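Local coordinates for carbon monoxide dehydrogenase (Thermococcus sp. AM4, PDB 6T7J), which catalyses the oxidation of carbon monoxide to carbon dioxide, probably relaying the electrons through its iron-sulfur clusters to a ferredoxin, and is captured here in a nickel-free form, at residues Arg38-Glu41 with Gln42-Gln45; Asp226-Ser229 with Gly230-Ala234; Ile348-Val351 with Ala352-Tyr355; Ile374-Ala378 with Glu379-Glu383. One frame throughout, in Å; residues are numbered along the deposited sequence.

Contact 1: Arg38-Glu41 with Gln42-Gln45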
# COMPACT_ATOMS: atom_id res chain seq x y z
N ARG A 38 -15.37 3.38 -23.48
CA ARG A 38 -15.50 2.54 -22.29
C ARG A 38 -15.99 3.34 -21.09
O ARG A 38 -16.73 2.80 -20.26
CB ARG A 38 -14.16 1.86 -22.01
CG ARG A 38 -13.73 0.90 -23.12
CD ARG A 38 -12.49 0.11 -22.75
NE ARG A 38 -11.33 0.97 -22.57
CZ ARG A 38 -10.48 1.29 -23.54
NH1 ARG A 38 -10.65 0.81 -24.77
NH2 ARG A 38 -9.45 2.09 -23.29
N LEU A 39 -15.61 4.61 -20.99
CA LEU A 39 -16.21 5.48 -19.99
C LEU A 39 -17.72 5.55 -20.17
O LEU A 39 -18.48 5.47 -19.20
CB LEU A 39 -15.61 6.89 -20.06
CG LEU A 39 -16.36 7.94 -19.24
CD1 LEU A 39 -16.21 7.65 -17.75
CD2 LEU A 39 -15.87 9.35 -19.56
N LEU A 40 -18.18 5.71 -21.42
CA LEU A 40 -19.62 5.70 -21.69
C LEU A 40 -20.24 4.36 -21.29
O LEU A 40 -21.36 4.32 -20.77
CB LEU A 40 -19.88 6.00 -23.16
CG LEU A 40 -19.61 7.43 -23.64
CD1 LEU A 40 -19.95 7.57 -25.12
CD2 LEU A 40 -20.40 8.42 -22.80
N GLU A 41 -19.52 3.26 -21.53
CA GLU A 41 -20.03 1.95 -21.14
C GLU A 41 -20.13 1.81 -19.63
O GLU A 41 -20.94 1.01 -19.13
CB GLU A 41 -19.15 0.85 -21.72
CG GLU A 41 -19.23 0.71 -23.23
CD GLU A 41 -18.85 -0.67 -23.71
OE1 GLU A 41 -18.86 -1.61 -22.89
OE2 GLU A 41 -18.52 -0.83 -24.91
N GLN A 42 -19.31 2.54 -18.88
CA GLN A 42 -19.34 2.45 -17.42
C GLN A 42 -20.49 3.24 -16.80
O GLN A 42 -20.81 3.00 -15.63
CB GLN A 42 -18.02 2.95 -16.83
CG GLN A 42 -16.85 2.01 -17.04
CD GLN A 42 -17.03 0.67 -16.34
OE1 GLN A 42 -17.69 0.58 -15.30
NE2 GLN A 42 -16.46 -0.38 -16.91
N GLN A 43 -21.12 4.14 -17.55
CA GLN A 43 -22.07 5.04 -16.90
C GLN A 43 -23.47 4.44 -16.89
O GLN A 43 -23.88 3.79 -17.85
CB GLN A 43 -22.09 6.39 -17.60
CG GLN A 43 -20.96 7.32 -17.17
CD GLN A 43 -20.54 8.26 -18.27
OE1 GLN A 43 -20.88 8.07 -19.44
NE2 GLN A 43 -19.79 9.30 -17.91
N PRO A 44 -24.24 4.65 -15.81
CA PRO A 44 -23.86 5.45 -14.64
C PRO A 44 -22.88 4.75 -13.70
O PRO A 44 -23.08 3.59 -13.34
CB PRO A 44 -25.20 5.69 -13.93
CG PRO A 44 -26.01 4.50 -14.28
CD PRO A 44 -25.62 4.13 -15.69
N GLN A 45 -21.81 5.45 -13.33
CA GLN A 45 -20.84 4.90 -12.40
C GLN A 45 -21.38 4.96 -10.98
O GLN A 45 -22.15 5.86 -10.62
CB GLN A 45 -19.51 5.66 -12.50
CG GLN A 45 -18.72 5.31 -13.75
CD GLN A 45 -17.49 6.17 -13.93
OE1 GLN A 45 -17.45 7.32 -13.51
NE2 GLN A 45 -16.46 5.61 -14.57
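Gln43 lays its side chain back along the last turn of helix 35-42, and its amide meets both Leu39 and Leu40. Its CB starts 3.9 Å from Leu40 O. The extended chain then carries CG past Leu39 O at 3.7 Å, with CD at a similar range. At the tip the amide splits its contacts: OE1 lies against Leu40 CD2 at 3.4 Å, while NE2 faces Leu39 CG at 3.9 Å. These are van der Waals contacts of a polar group with leucine branches. Leu39, whose CG stands opposite the backbone N (chi1 169°), also offers CD1 to Gln45 NE2 at 3.8 Å, the two side chains crossing nearly at right angles.

The backbone bonding changes here. Gln42 N bonds to Arg38 O at 2.9 Å and weakly to Leu39 O, and Gln43 N bonds to Leu40 O at 3.2 Å.

The amides of Gln42 and Gln45 are taken up by partners outside the two segments: Gln42 OE1 accepts from Arg64 N of the second subunit, and Gln45 is held by Lys455 through OE1 and by Met60 O of the second subunit through NE2. Bonding that passes from i+4 to i+3 is typical of a helix C-terminus, and here a cis peptide before Pro44 follows, leading the chain to Cys46 in the Fe2S2 cluster pocket at the subunit interface.

Contact 2: Asp226-Ser229 with Gly230-Ala234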
# COMPACT_ATOMS: atom_id res chain seq x y z
N ASP A 226 7.12 11.69 -0.57
CA ASP A 226 7.18 11.67 -2.03
C ASP A 226 7.85 12.92 -2.58
O ASP A 226 8.90 12.84 -3.23
CB ASP A 226 5.77 11.52 -2.61
CG ASP A 226 5.75 11.49 -4.14
OD1 ASP A 226 6.82 11.52 -4.77
OD2 ASP A 226 4.64 11.43 -4.72
N GLY A 227 7.26 14.09 -2.33
CA GLY A 227 7.64 15.28 -3.07
C GLY A 227 9.03 15.78 -2.74
O GLY A 227 9.82 16.10 -3.64
N TRP A 228 9.35 15.86 -1.46
CA TRP A 228 10.62 16.43 -1.01
C TRP A 228 11.74 15.41 -0.89
O TRP A 228 12.80 15.73 -0.36
CB TRP A 228 10.42 17.16 0.32
CG TRP A 228 9.78 18.50 0.17
CD1 TRP A 228 8.47 18.82 0.39
CD2 TRP A 228 10.42 19.71 -0.25
NE1 TRP A 228 8.26 20.15 0.14
CE2 TRP A 228 9.44 20.72 -0.26
CE3 TRP A 228 11.73 20.04 -0.61
CZ2 TRP A 228 9.72 22.04 -0.61
CZ3 TRP A 228 12.01 21.35 -0.97
CH2 TRP A 228 11.01 22.33 -0.96
N SER A 229 11.52 14.18 -1.37
CA SER A 229 12.56 13.16 -1.28
C SER A 229 12.55 12.26 -2.51
O SER A 229 13.45 12.34 -3.35
CB SER A 229 12.39 12.33 -0.01
OG SER A 229 13.39 11.33 0.08
N GLY A 230 11.55 11.39 -2.62
CA GLY A 230 11.47 10.43 -3.71
C GLY A 230 11.43 11.07 -5.09
O GLY A 230 12.32 10.83 -5.91
N SER A 231 10.41 11.88 -5.35
CA SER A 231 10.35 12.62 -6.61
C SER A 231 11.54 13.56 -6.74
O SER A 231 12.09 13.74 -7.84
CB SER A 231 9.04 13.39 -6.70
OG SER A 231 8.03 12.63 -7.34
N MET A 232 11.97 14.16 -5.63
CA MET A 232 13.13 15.04 -5.64
C MET A 232 14.39 14.28 -6.04
O MET A 232 15.19 14.77 -6.86
CB MET A 232 13.31 15.69 -4.27
CG MET A 232 14.31 16.83 -4.25
SD MET A 232 13.68 18.33 -5.02
CE MET A 232 12.57 18.93 -3.75
N MET A 233 14.59 13.10 -5.46
CA MET A 233 15.73 12.27 -5.85
C MET A 233 15.64 11.87 -7.32
O MET A 233 16.65 11.90 -8.03
CB MET A 233 15.79 11.01 -4.98
CG MET A 233 16.44 11.21 -3.62
SD MET A 233 16.36 9.69 -2.64
CE MET A 233 15.75 8.55 -3.87
N ALA A 234 14.45 11.49 -7.78
CA ALA A 234 14.28 11.14 -9.18
C ALA A 234 14.74 12.28 -10.08
O ALA A 234 15.54 12.08 -11.00
CB ALA A 234 12.82 10.79 -9.46
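Asp226 and Ser231, five residues apart on helix 212-242, are joined twice. Ser231 OG donates to Asp226 OD1 at 3.0 Å, reaching the syn side of the carboxylate 22° out of its plane. Asp226 has its CG anti to the backbone N (chi1 180°), which swings the carboxylate along the helix to this hydroxyl. Ser231 N also donates to Asp226 O at 2.8 Å, the i+5 bond of a pi-type turn. The other carboxylate oxygen, OD2, is bonded to Ser562 OG and His100 ND1, so three partners fix the rotation of the group. With an alanine here, Ser231, Ser562 and His100 would probably lose their common partner and the buried Ser231 hydroxyl be left to turn.

Past the wide turn, regular i+4 bonding resumes with Met233 N to Ser229 O, modelled at a doubtfully short distance. The hydroxyl of Ser229 points off to Glu160.

Packing completes the contact. Trp228 and Met232 run side by side, and Met232 CE comes obliquely upon the indole at 3.4 Å from Trp228 CE3; bends at both chi2 and chi3 fold the thioether back to that place. Leu529 and Ile530 of helix 525-538 add to this apolar side, and Met233 turns to helices 81-115 and 146-162.

The result is a buried carboxylate whose oxygens are met by hydroxyls and an imidazole, one of those hydroxyls coming from its own helix across the widened turn.

Contact 3: Ile348-Val351 with Ala352-Tyr355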
# COMPACT_ATOMS: atom_id res chain seq x y z
N ILE A 348 -4.05 -0.33 -24.92
CA ILE A 348 -3.17 -0.07 -26.06
C ILE A 348 -2.72 -1.35 -26.72
O ILE A 348 -2.36 -1.34 -27.90
CB ILE A 348 -1.95 0.79 -25.66
CG1 ILE A 348 -0.92 -0.05 -24.89
CG2 ILE A 348 -2.38 2.03 -24.89
CD1 ILE A 348 0.42 0.64 -24.73
N VAL A 349 -2.74 -2.48 -26.00
CA VAL A 349 -2.47 -3.76 -26.66
C VAL A 349 -3.62 -4.11 -27.59
O VAL A 349 -3.41 -4.37 -28.78
CB VAL A 349 -2.21 -4.86 -25.62
CG1 VAL A 349 -2.32 -6.23 -26.26
CG2 VAL A 349 -0.84 -4.67 -25.00
N ASP A 350 -4.85 -4.10 -27.07
CA ASP A 350 -6.03 -4.36 -27.89
C ASP A 350 -6.00 -3.55 -29.17
O ASP A 350 -6.04 -4.10 -30.27
CB ASP A 350 -7.29 -4.03 -27.09
CG ASP A 350 -7.65 -5.12 -26.14
OD1 ASP A 350 -7.71 -6.30 -26.52
OD2 ASP A 350 -7.85 -4.77 -24.98
N VAL A 351 -5.91 -2.22 -29.04
CA VAL A 351 -5.86 -1.34 -30.20
C VAL A 351 -4.74 -1.76 -31.14
O VAL A 351 -4.93 -1.90 -32.35
CB VAL A 351 -5.71 0.12 -29.75
CG1 VAL A 351 -5.60 1.05 -30.95
CG2 VAL A 351 -6.88 0.52 -28.86
N ALA A 352 -3.55 -2.01 -30.58
CA ALA A 352 -2.40 -2.35 -31.41
C ALA A 352 -2.61 -3.65 -32.17
O ALA A 352 -1.98 -3.86 -33.21
CB ALA A 352 -1.13 -2.44 -30.57
N GLN A 353 -3.49 -4.53 -31.68
CA GLN A 353 -3.73 -5.78 -32.37
C GLN A 353 -4.60 -5.62 -33.61
O GLN A 353 -4.71 -6.56 -34.40
CB GLN A 353 -4.36 -6.80 -31.42
CG GLN A 353 -3.33 -7.69 -30.74
CD GLN A 353 -3.87 -8.39 -29.51
OE1 GLN A 353 -4.90 -8.01 -28.97
NE2 GLN A 353 -3.16 -9.42 -29.06
N CYS A 354 -5.20 -4.45 -33.82
CA CYS A 354 -5.91 -4.18 -35.06
C CYS A 354 -5.02 -3.49 -36.09
O CYS A 354 -5.52 -3.09 -37.15
CB CYS A 354 -7.16 -3.34 -34.78
SG CYS A 354 -8.49 -4.26 -33.96
N TYR A 355 -3.74 -3.35 -35.80
CA TYR A 355 -2.77 -2.83 -36.75
C TYR A 355 -1.56 -3.77 -36.74
O TYR A 355 -1.64 -4.92 -36.30
CB TYR A 355 -2.36 -1.39 -36.41
CG TYR A 355 -3.50 -0.40 -36.38
CD1 TYR A 355 -4.28 -0.24 -35.23
CD2 TYR A 355 -3.80 0.39 -37.48
CE1 TYR A 355 -5.32 0.67 -35.20
CE2 TYR A 355 -4.84 1.30 -37.46
CZ TYR A 355 -5.60 1.43 -36.31
OH TYR A 355 -6.63 2.34 -36.28
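Val351 and Tyr355 meet where helix 347-352 runs out, and backbone hydrogen bonds shape the exit. Ala352 N still makes an i+4 bond to Ile348 O at 3.0 Å. Gln353 N is shared between two carbonyls, Val349 O and Asp350 O, both at 2.9 Å. Cys354 N then bonds to Val351 O at 3.0 Å, an i+3 link, and the type I turn Ala352-Tyr355 closes with Tyr355 N on Ala352 O.

The helix lies in the connection between the neighbouring parallel strands 336-339 and 358-361, a beta-alpha-beta crossover of a Rossmann-like sheet, and the turn sends the chain into the second strand. Ala352, Val349 and Ile348 all touch Val359 on it.

Tyr355 packs against the end of the helix. The backbone oxygen Val351 O lies at the ring edge, in its plane, 3.4 Å from Tyr355 CD1; the ring's CG stands opposite the carbonyl carbon (chi1 -59°), which brings this edge round to the helix. The apolar part is Val351 CG1 with Tyr355 CE1, a looser touch at 4.3 Å.

A separate van der Waals approach joins Val349 and Gln353, which run side by side with CG1 of the valine 4.1 Å from OE1 of the glutamine.

Charged partners come from outside. Asp350 forms a salt bridge with Lys74 of the second subunit, and Arg403 makes a cation-pi contact with Tyr355 while its NH1 bonds to Cys354 O.

Contact 4: Ile374-Ala378 with Glu379-Glu383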
# COMPACT_ATOMS: atom_id res chain seq x y z
N ILE A 374 10.57 -7.32 -23.92
CA ILE A 374 12.02 -7.31 -24.10
C ILE A 374 12.58 -6.56 -22.90
O ILE A 374 12.65 -5.33 -22.90
CB ILE A 374 12.43 -6.68 -25.43
CG1 ILE A 374 11.91 -7.52 -26.60
CG2 ILE A 374 13.95 -6.56 -25.52
CD1 ILE A 374 11.55 -6.72 -27.81
N GLU A 375 12.97 -7.31 -21.87
CA GLU A 375 13.30 -6.71 -20.59
C GLU A 375 14.57 -5.88 -20.68
O GLU A 375 15.60 -6.34 -21.20
CB GLU A 375 13.46 -7.79 -19.52
CG GLU A 375 13.39 -7.27 -18.10
CD GLU A 375 12.67 -8.23 -17.16
OE1 GLU A 375 11.52 -8.61 -17.46
OE2 GLU A 375 13.26 -8.59 -16.12
N PHE A 376 14.50 -4.65 -20.18
CA PHE A 376 15.62 -3.72 -20.21
C PHE A 376 16.43 -3.81 -18.93
O PHE A 376 15.87 -3.95 -17.84
CB PHE A 376 15.10 -2.29 -20.41
CG PHE A 376 16.18 -1.29 -20.73
CD1 PHE A 376 16.64 -1.14 -22.03
CD2 PHE A 376 16.72 -0.49 -19.74
CE1 PHE A 376 17.62 -0.22 -22.34
CE2 PHE A 376 17.71 0.44 -20.04
CZ PHE A 376 18.15 0.57 -21.34
N ASN A 377 17.75 -3.76 -19.07
CA ASN A 377 18.66 -3.71 -17.94
C ASN A 377 19.80 -2.77 -18.27
O ASN A 377 20.16 -2.59 -19.44
CB ASN A 377 19.19 -5.10 -17.57
CG ASN A 377 20.16 -5.64 -18.59
OD1 ASN A 377 19.99 -5.45 -19.79
ND2 ASN A 377 21.19 -6.34 -18.11
N ALA A 378 20.38 -2.16 -17.23
CA ALA A 378 21.33 -1.08 -17.44
C ALA A 378 22.62 -1.58 -18.09
O ALA A 378 23.19 -0.89 -18.94
CB ALA A 378 21.63 -0.38 -16.11
N GLU A 379 23.09 -2.77 -17.71
CA GLU A 379 24.42 -3.20 -18.12
C GLU A 379 24.50 -3.48 -19.62
O GLU A 379 25.56 -3.25 -20.22
CB GLU A 379 24.84 -4.44 -17.33
CG GLU A 379 26.34 -4.52 -17.08
CD GLU A 379 26.75 -5.82 -16.41
OE1 GLU A 379 26.62 -5.92 -15.18
OE2 GLU A 379 27.22 -6.73 -17.13
N LYS A 380 23.43 -3.97 -20.23
CA LYS A 380 23.38 -4.22 -21.66
C LYS A 380 22.44 -3.25 -22.37
O LYS A 380 21.77 -3.60 -23.34
CB LYS A 380 22.97 -5.66 -21.95
CG LYS A 380 23.93 -6.71 -21.41
CD LYS A 380 25.24 -6.72 -22.19
CE LYS A 380 26.27 -7.63 -21.55
NZ LYS A 380 27.58 -7.57 -22.26
N ALA A 381 22.40 -2.00 -21.88
CA ALA A 381 21.38 -1.04 -22.31
C ALA A 381 21.42 -0.81 -23.81
O ALA A 381 20.39 -0.86 -24.49
CB ALA A 381 21.56 0.27 -21.55
N ASP A 382 22.61 -0.53 -24.35
CA ASP A 382 22.71 -0.19 -25.77
C ASP A 382 22.32 -1.37 -26.66
O ASP A 382 21.69 -1.18 -27.70
CB ASP A 382 24.13 0.28 -26.09
CG ASP A 382 24.31 1.77 -25.85
OD1 ASP A 382 23.90 2.26 -24.77
OD2 ASP A 382 24.86 2.46 -26.74
N GLU A 383 22.66 -2.59 -26.25
CA GLU A 383 22.30 -3.76 -27.05
C GLU A 383 20.79 -3.97 -27.08
O GLU A 383 20.22 -4.24 -28.15
CB GLU A 383 23.00 -5.01 -26.50
CG GLU A 383 24.49 -5.08 -26.83
CD GLU A 383 25.37 -4.54 -25.71
OE1 GLU A 383 26.46 -5.12 -25.48
OE2 GLU A 383 24.97 -3.55 -25.06
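Phe376 reaches over to Ala381, and this apolar pair carries the contact. The ring atom CZ lies 3.4 Å from Ala381 CB, approached obliquely, while Phe376 CE1 comes to 3.6 Å from Ala381 O. With CG set opposite the backbone N (chi1 -168°), the phenyl group swings forward to the first turn of helix 381-395. Leu273 and Tyr122 touch it as well. A serine in place of Phe376 would probably open a gap beside Ala381 and take away the contacts that join the helix start to Leu273 and Tyr122.

Backbone bonding between the segments is slight. In the type I turn Ala378-Ala381, Ala381 N donates to Ala378 O at 3.2 Å with an N-H...O angle of 139°.

Polar side chains meet only by van der Waals contact. Asn377 runs alongside Lys380, its OD1 3.7 Å from Lys380 CB. Lys380 occupies the N-cap position, yet its ammonium end leads away from the turn.

Before the turn, Ile374 and Phe376 keep backbone bonds with Thr361 and Thr362; beyond it, Asp382 makes a salt bridge with Lys276. Between the two segments themselves, one turn bond and the Phe376-Ala381 contact do the joining at this strand-to-helix junction, and the N-cap residue adds no side-chain cap: the lysine ammonium, a donor, cannot accept from the N-H groups of the helix start.

Along the chain the contacts follow in series: 38-45, 226-234, 348-355 and 374-383. Contacts 1 and 3 are near neighbours, centres 21 Å and nearest atoms about 6 Å apart, both at helix ends and both reached by the second subunit. Contact 2, deep in helix 212-242, lies across the chain's centre from them, its centre 35 Å from each. Contacts 3 and 4, centres 25 Å apart, lie in the connections of one six-stranded parallel sheet, before and after strand 358-361; contact 4 follows strand 372-373, outermost in that sheet within this chain. Side chains of contacts 1, 2 and 3 come within about 10 to 13 Å of the broken Fe4S4 cluster, so three separate parts of the fold approach that site.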